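Long-range contacts in Lmo1340 protein (Listeria monocytogenes, PDB 4NLM), which is of unknown function but is probably a surface lipoprotein built round a YqgU-like six-bladed beta propeller: residues V232-E237 against L244-R249; N255-N260 against V305-T310; Q225-D230 against P273-N278. All blocks are in the same frame, centred on the assembly; numbering follows the deposited sequence. Where two conformers were deposited one is given.

In the fold
The three contacts lie in one region of the YqgU-like propeller, and all three draw on the sheet that contains strands 225-229, 232-238, 243-249 and 255-266. Interaction 1 pairs neighbouring strands 232-238 and 243-249. Its centre is about 8 Å from that of interaction 2 and about 9 Å from that of interaction 3. Strand 255-266 bonds to strand 243-249, with Tyr246 N 2.8 Å from Tyr259 O, and carries interaction 2 to strand 302-308. Strand 225-229 bonds to strand 232-238, with Leu234 N 2.8 Å from Ala227 O, and carries interaction 3 to loop 273-278. Interactions 2 and 3 do not touch; their nearest atoms are about 8 Å apart.

Interaction 1: residues V232-E237 against L244-R249; sequences VLLTIE and LLYDFR
Leu234 and Phe248 run alongside each other on one face of an antiparallel beta hairpin. CD1 of Leu234 sits off-centre over a face of the Phe248 ring, in a CH-pi contact 4.1 Å from the centroid. CG of Leu234 is anti to the backbone N (chi1 169°), and this brings CD1 over the ring. CG1 of Val232 reaches the edge of the same ring. Farther along, Ile236 and Tyr246 extend together, with Ile236 CD1 3.7 Å from Tyr246 CE2.

The other face mixes Leu233 and Leu245 with the polar Thr235, Glu237, Asp247 and Arg249. Thr235 OG1 lies at the edge of the Arg249 guanidinium, in its plane, 3.1 Å from NH1. Water 3 accepts from Arg249 NH2 and donates to Glu237 OE2 and Asp247 OD2. Glu237 OE2 and Asp247 OD2 are 4.0 Å apart, so the water and the nearby guanidinium probably ease their repulsion. Asp247 OD1 bonds to Ser258 OG and OD2 to Asn255 ND2. Water 2 links Thr235 OG1 to Glu237 OE2.

Six backbone hydrogen bonds join the strands through the pairs Leu233-Arg249, Thr235-Asp247 and Glu237-Leu245. Leu245 N to Glu237 O is 2.8 Å. Strand 225-229 flanks this hairpin beyond strand 232-238, and strand 255-266 flanks it beyond strand 243-249. Phe284 of strand 284-289 meets the Phe248 ring edge-to-face.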
loop_
_atom_site.group_PDB
_atom_site.type_symbol
_atom_site.label_atom_id
_atom_site.label_comp_id
_atom_site.label_asym_id
_atom_site.label_seq_id
_atom_site.Cartn_x
_atom_site.Cartn_y
_atom_site.Cartn_z
ATOM N N VAL A 232 -8.612 8.012 -9.464
ATOM C CA VAL A 232 -7.645 9.099 -9.584
ATOM C C VAL A 232 -6.277 8.506 -9.864
ATOM O O VAL A 232 -5.878 7.577 -9.192
ATOM C CB VAL A 232 -7.588 9.949 -8.310
ATOM C CG1 VAL A 232 -6.498 11.015 -8.397
ATOM C CG2 VAL A 232 -8.946 10.575 -8.059
ATOM N N LEU A 233 -5.597 9.053 -10.864
ATOM C CA LEU A 233 -4.228 8.719 -11.158
ATOM C C LEU A 233 -3.358 9.831 -10.571
ATOM O O LEU A 233 -3.477 11.007 -10.940
ATOM C CB LEU A 233 -3.973 8.650 -12.661
ATOM C CG LEU A 233 -2.530 8.593 -13.139
ATOM C CD1 LEU A 233 -1.836 7.338 -12.615
ATOM C CD2 LEU A 233 -2.384 8.649 -14.651
ATOM N N LEU A 234 -2.499 9.447 -9.644
ATOM C CA LEU A 234 -1.491 10.312 -9.037
ATOM C C LEU A 234 -0.173 10.088 -9.752
ATOM O O LEU A 234 0.216 8.939 -9.974
ATOM C CB LEU A 234 -1.286 9.937 -7.578
ATOM C CG LEU A 234 -0.069 10.589 -6.902
ATOM C CD1 LEU A 234 -0.323 12.076 -6.693
ATOM C CD2 LEU A 234 0.301 9.872 -5.604
ATOM N N THR A 235 0.471 11.161 -10.165
ATOM C CA THR A 235 1.815 11.085 -10.684
ATOM C C THR A 235 2.726 11.978 -9.854
ATOM O O THR A 235 2.305 13.002 -9.324
ATOM C CB THR A 235 1.947 11.439 -12.169
ATOM O OG1 THR A 235 1.492 12.758 -12.386
ATOM C CG2 THR A 235 1.141 10.481 -13.049
ATOM N N ILE A 236 3.990 11.585 -9.766
ATOM C CA ILE A 236 5.020 12.349 -9.059
ATOM C C ILE A 236 6.195 12.495 -10.013
ATOM O O ILE A 236 6.632 11.517 -10.622
ATOM C CB ILE A 236 5.457 11.638 -7.764
ATOM C CG1 ILE A 236 4.263 11.381 -6.841
ATOM C CG2 ILE A 236 6.514 12.439 -7.022
ATOM C CD1 ILE A 236 4.585 10.570 -5.590
ATOM N N GLU A 237 6.738 13.702 -10.106
ATOM C CA GLU A 237 7.852 13.980 -10.966
ATOM C C GLU A 237 8.678 15.128 -10.380
ATOM O O GLU A 237 8.164 15.954 -9.655
ATOM C CB GLU A 237 7.390 14.320 -12.390
ATOM C CG GLU A 237 6.670 15.650 -12.492
ATOM C CD GLU A 237 5.927 15.818 -13.800
ATOM O OE1 GLU A 237 6.518 16.315 -14.779
ATOM O OE2 GLU A 237 4.727 15.486 -13.816
ATOM N N LEU A 244 9.278 18.635 -5.824
ATOM C CA LEU A 244 8.566 17.511 -6.429
ATOM C C LEU A 244 7.161 17.952 -6.759
ATOM O O LEU A 244 6.499 18.645 -5.977
ATOM C CB LEU A 244 8.439 16.301 -5.524
ATOM C CG LEU A 244 9.633 15.382 -5.451
ATOM C CD1 LEU A 244 9.338 14.338 -4.397
ATOM C CD2 LEU A 244 9.923 14.748 -6.798
ATOM N N LEU A 245 6.707 17.520 -7.919
ATOM C CA LEU A 245 5.379 17.852 -8.435
ATOM C C LEU A 245 4.434 16.651 -8.421
ATOM O O LEU A 245 4.728 15.623 -9.049
ATOM C CB LEU A 245 5.541 18.370 -9.851
ATOM C CG LEU A 245 4.249 18.623 -10.644
ATOM C CD1 LEU A 245 3.344 19.641 -9.988
ATOM C CD2 LEU A 245 4.575 19.039 -12.067
ATOM N N TYR A 246 3.365 16.797 -7.652
ATOM C CA TYR A 246 2.298 15.814 -7.522
ATOM C C TYR A 246 1.137 16.268 -8.384
ATOM O O TYR A 246 0.554 17.323 -8.124
ATOM C CB TYR A 246 1.832 15.690 -6.077
ATOM C CG TYR A 246 2.840 15.149 -5.091
ATOM C CD1 TYR A 246 3.943 15.883 -4.699
ATOM C CD2 TYR A 246 2.637 13.946 -4.474
ATOM C CE1 TYR A 246 4.855 15.397 -3.770
ATOM C CE2 TYR A 246 3.554 13.443 -3.569
ATOM C CZ TYR A 246 4.642 14.165 -3.211
ATOM O OH TYR A 246 5.557 13.684 -2.292
ATOM N N ASP A 247 0.796 15.498 -9.423
ATOM C CA ASP A 247 -0.334 15.797 -10.291
ATOM C C ASP A 247 -1.448 14.769 -10.073
ATOM O O ASP A 247 -1.185 13.581 -9.867
ATOM C CB ASP A 247 0.057 15.805 -11.767
ATOM C CG ASP A 247 0.698 17.093 -12.223
ATOM O OD1 ASP A 247 0.711 18.079 -11.485
ATOM O OD2 ASP A 247 1.146 17.134 -13.389
ATOM N N PHE A 248 -2.674 15.251 -10.139
ATOM C CA PHE A 248 -3.871 14.452 -9.960
ATOM C C PHE A 248 -4.661 14.499 -11.251
ATOM O O PHE A 248 -4.994 15.581 -11.752
ATOM C CB PHE A 248 -4.678 15.014 -8.792
ATOM C CG PHE A 248 -3.905 14.994 -7.484
ATOM C CD1 PHE A 248 -2.992 15.988 -7.168
ATOM C CD2 PHE A 248 -4.087 13.948 -6.588
ATOM C CE1 PHE A 248 -2.243 15.940 -5.982
ATOM C CE2 PHE A 248 -3.369 13.912 -5.402
ATOM C CZ PHE A 248 -2.448 14.902 -5.101
ATOM N N ARG A 249 -4.949 13.316 -11.781
ATOM C CA ARG A 249 -5.672 13.184 -13.028
ATOM C C ARG A 249 -6.920 12.327 -12.896
ATOM O O ARG A 249 -6.909 11.332 -12.150
ATOM C CB ARG A 249 -4.758 12.524 -14.066
ATOM C CG ARG A 249 -3.718 13.430 -14.680
ATOM C CD ARG A 249 -2.871 12.686 -15.685
ATOM N NE ARG A 249 -1.931 13.544 -16.411
ATOM C CZ ARG A 249 -0.744 13.915 -15.951
ATOM N NH1 ARG A 249 -0.348 13.529 -14.755
ATOM N NH2 ARG A 249 0.048 14.674 -16.695
HETATM O O HOH W 1 -1.578 12.419 -12.557
HETATM O O HOH W 2 3.475 14.536 -11.654
HETATM O O HOH W 3 2.208 15.319 -14.968
#

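Interaction 2: residues N255-N260 against V305-T310; sequences NFFSYN and VKIDPT
Ile307 and Pro309 pack against three aromatic side chains, Phe256, Phe257 and Tyr259, between two sheets of the beta propeller. The strands do not pair: the axes of 255-260 and 305-308 come no nearer than 9.5 Å, and no direct hydrogen bond crosses. A classic beta bulge at Phe256 and Phe257, both opposite Phe248 of the neighbouring strand, lets two successive aromatic side chains point toward 305-310.

At the start of the second segment, Val305 makes at most a marginal contact with the hydroxyl end of Tyr259. It is doubtful, because Val305 has two conformers. Tyr259 OH itself bonds to Glu314 of strand 313-321.

Ile307 is next to reach across. Its CD1 sits over the centre of the Tyr259 ring in a CH-pi contact, 3.5 Å from the centroid and 9° off the normal. Its other branch goes to Phe257, with CG2 3.7 Å from Phe257 CE2. CG2 is anti to the backbone N and CG1 anti to the carbonyl carbon (chi1 -68°), which spreads the two branches over different rings.

Pro309 follows the end of the strand and touches both bulge phenylalanines. Its CB is 3.7 Å from Phe256 CE2 and 3.8 Å from Phe257 CB. The side chain of Phe257 is roughly perpendicular to that of Pro309, while that of Phe256 runs alongside it. The Pro309 carbonyl also packs on Phe257, its O 3.4 Å from CB.

Thr310 closes the contact at the exposed end. Its hydroxyl bonds to Lys281 O. Thr310 OG1 also lies 3.8 Å from Phe256 CE2.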
loop_
_atom_site.group_PDB
_atom_site.type_symbol
_atom_site.label_atom_id
_atom_site.label_comp_id
_atom_site.label_asym_id
_atom_site.label_seq_id
_atom_site.Cartn_x
_atom_site.Cartn_y
_atom_site.Cartn_z
ATOM N N ASN A 255 -5.918 16.412 -16.142
ATOM C CA ASN A 255 -5.120 16.883 -15.021
ATOM C C ASN A 255 -5.902 17.966 -14.281
ATOM O O ASN A 255 -6.171 19.005 -14.866
ATOM C CB ASN A 255 -3.817 17.422 -15.582
ATOM C CG ASN A 255 -2.738 17.511 -14.546
ATOM O OD1 ASN A 255 -3.013 17.699 -13.363
ATOM N ND2 ASN A 255 -1.491 17.388 -14.988
ATOM N N PHE A 256 -6.280 17.717 -13.024
ATOM C CA PHE A 256 -7.153 18.633 -12.293
ATOM C C PHE A 256 -6.544 19.329 -11.078
ATOM O O PHE A 256 -7.193 20.223 -10.503
ATOM C CB PHE A 256 -8.499 17.987 -11.939
ATOM C CG PHE A 256 -8.462 16.890 -10.919
ATOM C CD1 PHE A 256 -8.180 15.583 -11.274
ATOM C CD2 PHE A 256 -8.789 17.154 -9.603
ATOM C CE1 PHE A 256 -8.216 14.573 -10.341
ATOM C CE2 PHE A 256 -8.806 16.144 -8.660
ATOM C CZ PHE A 256 -8.521 14.857 -9.026
ATOM N N PHE A 257 -5.347 18.920 -10.651
ATOM C CA PHE A 257 -4.670 19.629 -9.572
ATOM C C PHE A 257 -3.199 19.294 -9.583
ATOM O O PHE A 257 -2.832 18.172 -9.919
ATOM C CB PHE A 257 -5.257 19.280 -8.202
ATOM C CG PHE A 257 -4.758 20.155 -7.093
ATOM C CD1 PHE A 257 -4.962 21.505 -7.128
ATOM C CD2 PHE A 257 -4.044 19.626 -6.017
ATOM C CE1 PHE A 257 -4.493 22.320 -6.110
ATOM C CE2 PHE A 257 -3.614 20.433 -4.986
ATOM C CZ PHE A 257 -3.838 21.784 -5.030
ATOM N N SER A 258 -2.387 20.289 -9.223
ATOM C CA SER A 258 -0.947 20.138 -9.071
ATOM C C SER A 258 -0.536 20.647 -7.685
ATOM O O SER A 258 -1.020 21.663 -7.226
ATOM C CB SER A 258 -0.147 20.952 -10.108
ATOM O OG SER A 258 -0.303 20.490 -11.433
ATOM N N TYR A 259 0.379 19.941 -7.051
ATOM C CA TYR A 259 0.913 20.343 -5.756
ATOM C C TYR A 259 2.430 20.177 -5.797
ATOM O O TYR A 259 2.917 19.131 -6.184
ATOM C CB TYR A 259 0.337 19.454 -4.655
ATOM C CG TYR A 259 0.868 19.758 -3.283
ATOM C CD1 TYR A 259 0.397 20.835 -2.561
ATOM C CD2 TYR A 259 1.852 18.964 -2.690
ATOM C CE1 TYR A 259 0.880 21.122 -1.300
ATOM C CE2 TYR A 259 2.317 19.261 -1.431
ATOM C CZ TYR A 259 1.834 20.337 -0.742
ATOM O OH TYR A 259 2.331 20.615 0.526
ATOM N N ASN A 260 3.163 21.229 -5.468
ATOM C CA ASN A 260 4.633 21.170 -5.388
ATOM C C ASN A 260 5.089 21.137 -3.963
ATOM O O ASN A 260 4.722 21.958 -3.140
ATOM C CB ASN A 260 5.258 22.362 -6.084
ATOM C CG ASN A 260 5.264 22.205 -7.567
ATOM O OD1 ASN A 260 6.069 21.438 -8.119
ATOM N ND2 ASN A 260 4.327 22.873 -8.232
ATOM N N VAL A 305 0.399 16.626 5.788
ATOM C CA VAL A 305 -0.637 17.466 5.233
ATOM C C VAL A 305 -1.722 16.646 4.591
ATOM O O VAL A 305 -1.562 15.467 4.270
ATOM C CB VAL A 305 -0.088 18.434 4.192
ATOM C CG1 VAL A 305 1.036 19.263 4.783
ATOM C CG2 VAL A 305 0.340 17.704 2.925
ATOM N N LYS A 306 -2.875 17.302 4.517
ATOM C CA LYS A 306 -4.051 16.777 3.819
ATOM C C LYS A 306 -4.364 17.725 2.667
ATOM O O LYS A 306 -4.574 18.933 2.868
ATOM C CB LYS A 306 -5.235 16.571 4.770
ATOM C CG LYS A 306 -6.025 17.738 5.295
ATOM C CD LYS A 306 -7.237 17.208 6.073
ATOM C CE LYS A 306 -7.985 18.333 6.778
ATOM N NZ LYS A 306 -8.888 17.831 7.850
ATOM N N ILE A 307 -4.323 17.158 1.476
ATOM C CA ILE A 307 -4.659 17.909 0.284
ATOM C C ILE A 307 -5.995 17.433 -0.252
ATOM O O ILE A 307 -6.290 16.249 -0.306
ATOM C CB ILE A 307 -3.594 17.630 -0.784
ATOM C CG1 ILE A 307 -2.313 18.262 -0.287
ATOM C CG2 ILE A 307 -3.988 18.136 -2.174
ATOM C CD1 ILE A 307 -1.139 17.726 -1.034
ATOM N N ASP A 308 -6.850 18.392 -0.597
ATOM C CA ASP A 308 -8.115 18.103 -1.255
ATOM C C ASP A 308 -7.921 18.583 -2.693
ATOM O O ASP A 308 -8.033 19.765 -2.985
ATOM C CB ASP A 308 -9.278 18.851 -0.590
ATOM C CG ASP A 308 -10.629 18.576 -1.247
ATOM O OD1 ASP A 308 -10.671 18.167 -2.416
ATOM O OD2 ASP A 308 -11.635 18.838 -0.580
ATOM N N PRO A 309 -7.615 17.659 -3.624
ATOM C CA PRO A 309 -7.281 18.116 -4.977
ATOM C C PRO A 309 -8.477 18.696 -5.733
ATOM O O PRO A 309 -8.288 19.548 -6.590
ATOM C CB PRO A 309 -6.741 16.868 -5.674
ATOM C CG PRO A 309 -7.120 15.730 -4.828
ATOM C CD PRO A 309 -7.461 16.219 -3.455
ATOM N N THR A 310 -9.687 18.222 -5.429
ATOM C CA THR A 310 -10.883 18.766 -6.084
ATOM C C THR A 310 -11.142 20.204 -5.641
ATOM O O THR A 310 -11.440 21.093 -6.464
ATOM C CB THR A 310 -12.095 17.844 -5.819
ATOM O OG1 THR A 310 -11.848 16.588 -6.434
ATOM C CG2 THR A 310 -13.418 18.408 -6.402
HETATM O O HOH W 4 -9.317 20.825 -8.973
#

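Interaction 3: residues Q225-D230 against P273-N278; sequences QFAVHD and PYFDTN
A surface contact joins strand 225-229 to loop 273-278, where His229 meets Asn278 and Phe275 meets Gln225 and Ala227. It lies toward the middle of the six-bladed beta propeller, its centre about 8 Å from the centre of the chain. The loop runs between strands 269-271 and 284-289. The touching parts of strand and loop run in similar directions but do not pair as strands.

At one end, Phe275 points toward the strand. Gln225 reaches out to meet it, and its NE2 lies at the edge of the ring, near its plane, 3.5 Å from CE2. The Gln225 chain is extended, with CG anti to the backbone N (chi1 -172°), and this carries the amide across to the ring. Water 5 accepts a weak bond from Gln225 NE2 and donates to Pro273 O. Ala227 adds an apolar touch, its CB 4.0 Å from Phe275 CZ. Phe275 also packs on Leu234 and Ile236 of the adjoining strand 232-238.

In the middle, water 6 bridges the two backbones, donating to Val228 O and to Thr277 O.

At the other end, one face of the His229 imidazole receives both Thr277 O and Asn278 CA, each off-centre over the ring. Asn278 CA makes a CH-pi contact, 4.0 Å from the ring centroid. An Asx turn shapes the loop here: Asp276 OD1 accepts from Asn278 N at 2.9 Å. Asn278 has two conformers. In one, its amide is turned 63° from the imidazole plane, and its ND2 bonds to Ser328 OG. Its OD1 stands above the imidazole plane, not in it, so the bond from His229 NE2 to Asn278 OD1 is weak and doubtful, 2.9 Å long but bent to 121° at the hydrogen.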
loop_
_atom_site.group_PDB
_atom_site.type_symbol
_atom_site.label_atom_id
_atom_site.label_comp_id
_atom_site.label_asym_id
_atom_site.label_seq_id
_atom_site.Cartn_x
_atom_site.Cartn_y
_atom_site.Cartn_z
ATOM N N GLN A 225 7.063 8.313 -10.292
ATOM C CA GLN A 225 6.331 7.372 -9.470
ATOM C C GLN A 225 4.856 7.651 -9.745
ATOM O O GLN A 225 4.501 8.794 -10.053
ATOM C CB GLN A 225 6.664 7.628 -7.987
ATOM C CG GLN A 225 6.106 6.587 -7.031
ATOM C CD GLN A 225 6.636 6.784 -5.628
ATOM O OE1 GLN A 225 7.803 7.106 -5.459
ATOM N NE2 GLN A 225 5.822 6.520 -4.639
ATOM N N PHE A 226 3.974 6.665 -9.594
ATOM C CA PHE A 226 2.550 6.886 -9.817
ATOM C C PHE A 226 1.783 5.952 -8.917
ATOM O O PHE A 226 2.317 4.982 -8.388
ATOM C CB PHE A 226 2.187 6.692 -11.275
ATOM C CG PHE A 226 2.162 5.260 -11.703
ATOM C CD1 PHE A 226 3.324 4.584 -12.005
ATOM C CD2 PHE A 226 0.960 4.588 -11.815
ATOM C CE1 PHE A 226 3.306 3.261 -12.392
ATOM C CE2 PHE A 226 0.933 3.268 -12.186
ATOM C CZ PHE A 226 2.106 2.602 -12.469
ATOM N N ALA A 227 0.493 6.249 -8.778
ATOM C CA ALA A 227 -0.410 5.409 -8.003
ATOM C C ALA A 227 -1.820 5.658 -8.523
ATOM O O ALA A 227 -2.091 6.725 -9.047
ATOM C CB ALA A 227 -0.295 5.689 -6.495
ATOM N N VAL A 228 -2.692 4.688 -8.307
ATOM C CA VAL A 228 -4.087 4.811 -8.716
ATOM C C VAL A 228 -4.963 4.483 -7.516
ATOM O O VAL A 228 -4.705 3.544 -6.758
ATOM C CB VAL A 228 -4.412 3.857 -9.897
ATOM C CG1 VAL A 228 -5.865 3.966 -10.336
ATOM C CG2 VAL A 228 -3.495 4.144 -11.060
ATOM N N HIS A 229 -6.011 5.254 -7.332
ATOM C CA HIS A 229 -6.979 4.889 -6.319
ATOM C C HIS A 229 -8.237 5.683 -6.565
ATOM O O HIS A 229 -8.149 6.860 -6.878
ATOM C CB HIS A 229 -6.488 5.141 -4.899
ATOM C CG HIS A 229 -7.170 4.285 -3.904
ATOM N ND1 HIS A 229 -6.927 2.929 -3.819
ATOM C CD2 HIS A 229 -8.058 4.577 -2.931
ATOM C CE1 HIS A 229 -7.662 2.420 -2.851
ATOM N NE2 HIS A 229 -8.367 3.395 -2.305
ATOM N N ASP A 230 -9.390 5.050 -6.350
ATOM C CA ASP A 230 -10.662 5.735 -6.448
ATOM C C ASP A 230 -10.797 6.611 -7.697
ATOM O O ASP A 230 -11.260 7.758 -7.654
ATOM C CB ASP A 230 -10.909 6.499 -5.156
ATOM C CG ASP A 230 -11.258 5.590 -3.982
ATOM O OD1 ASP A 230 -11.448 4.367 -4.146
ATOM O OD2 ASP A 230 -11.343 6.120 -2.854
ATOM N N PRO A 273 8.668 11.080 0.175
ATOM C CA PRO A 273 8.084 10.773 1.462
ATOM C C PRO A 273 6.861 9.869 1.336
ATOM O O PRO A 273 6.259 9.732 0.245
ATOM C CB PRO A 273 7.690 12.149 2.013
ATOM C CG PRO A 273 8.577 13.100 1.299
ATOM C CD PRO A 273 8.700 12.525 -0.077
ATOM N N TYR A 274 6.444 9.254 2.428
ATOM C CA TYR A 274 5.268 8.426 2.405
ATOM C C TYR A 274 3.981 9.226 2.164
ATOM O O TYR A 274 3.809 10.342 2.658
ATOM C CB TYR A 274 5.100 7.644 3.705
ATOM C CG TYR A 274 6.147 6.571 3.881
ATOM C CD1 TYR A 274 6.106 5.425 3.094
ATOM C CD2 TYR A 274 7.180 6.693 4.804
ATOM C CE1 TYR A 274 7.068 4.440 3.222
ATOM C CE2 TYR A 274 8.146 5.719 4.940
ATOM C CZ TYR A 274 8.085 4.594 4.154
ATOM O OH TYR A 274 9.067 3.633 4.291
ATOM N N PHE A 275 3.046 8.611 1.427
ATOM C CA PHE A 275 1.701 9.105 1.255
ATOM C C PHE A 275 0.744 7.964 1.539
ATOM O O PHE A 275 1.093 6.792 1.472
ATOM C CB PHE A 275 1.470 9.760 -0.124
ATOM C CG PHE A 275 1.631 8.825 -1.287
ATOM C CD1 PHE A 275 0.580 7.989 -1.720
ATOM C CD2 PHE A 275 2.820 8.807 -1.985
ATOM C CE1 PHE A 275 0.779 7.134 -2.787
ATOM C CE2 PHE A 275 3.004 7.942 -3.053
ATOM C CZ PHE A 275 1.973 7.128 -3.465
ATOM N N ASP A 276 -0.497 8.319 1.837
ATOM C CA ASP A 276 -1.561 7.333 2.078
ATOM C C ASP A 276 -2.046 6.789 0.759
ATOM O O ASP A 276 -2.531 7.524 -0.103
ATOM C CB ASP A 276 -2.691 8.045 2.818
ATOM C CG ASP A 276 -3.981 7.266 2.899
ATOM O OD1 ASP A 276 -3.957 6.026 2.932
ATOM O OD2 ASP A 276 -5.038 7.942 2.924
ATOM N N THR A 277 -1.885 5.487 0.556
ATOM C CA THR A 277 -2.319 4.862 -0.681
ATOM C C THR A 277 -3.825 4.861 -0.864
ATOM O O THR A 277 -4.302 4.711 -1.976
ATOM C CB THR A 277 -1.772 3.428 -0.739
ATOM O OG1 THR A 277 -2.225 2.713 0.406
ATOM C CG2 THR A 277 -0.245 3.415 -0.818
ATOM N N ASN A 278 -4.558 5.078 0.211
ATOM C CA ASN A 278 -5.986 5.102 0.164
ATOM C C ASN A 278 -6.506 6.526 -0.076
ATOM O O ASN A 278 -7.186 7.101 0.769
ATOM C CB ASN A 278 -6.504 4.533 1.473
ATOM C CG ASN A 278 -7.954 4.125 1.392
ATOM O OD1 ASN A 278 -8.344 3.226 0.605
ATOM N ND2 ASN A 278 -8.769 4.759 2.219
HETATM O O HOH W 5 6.130 7.198 -1.308
HETATM O O HOH W 6 -3.053 3.849 -4.261
#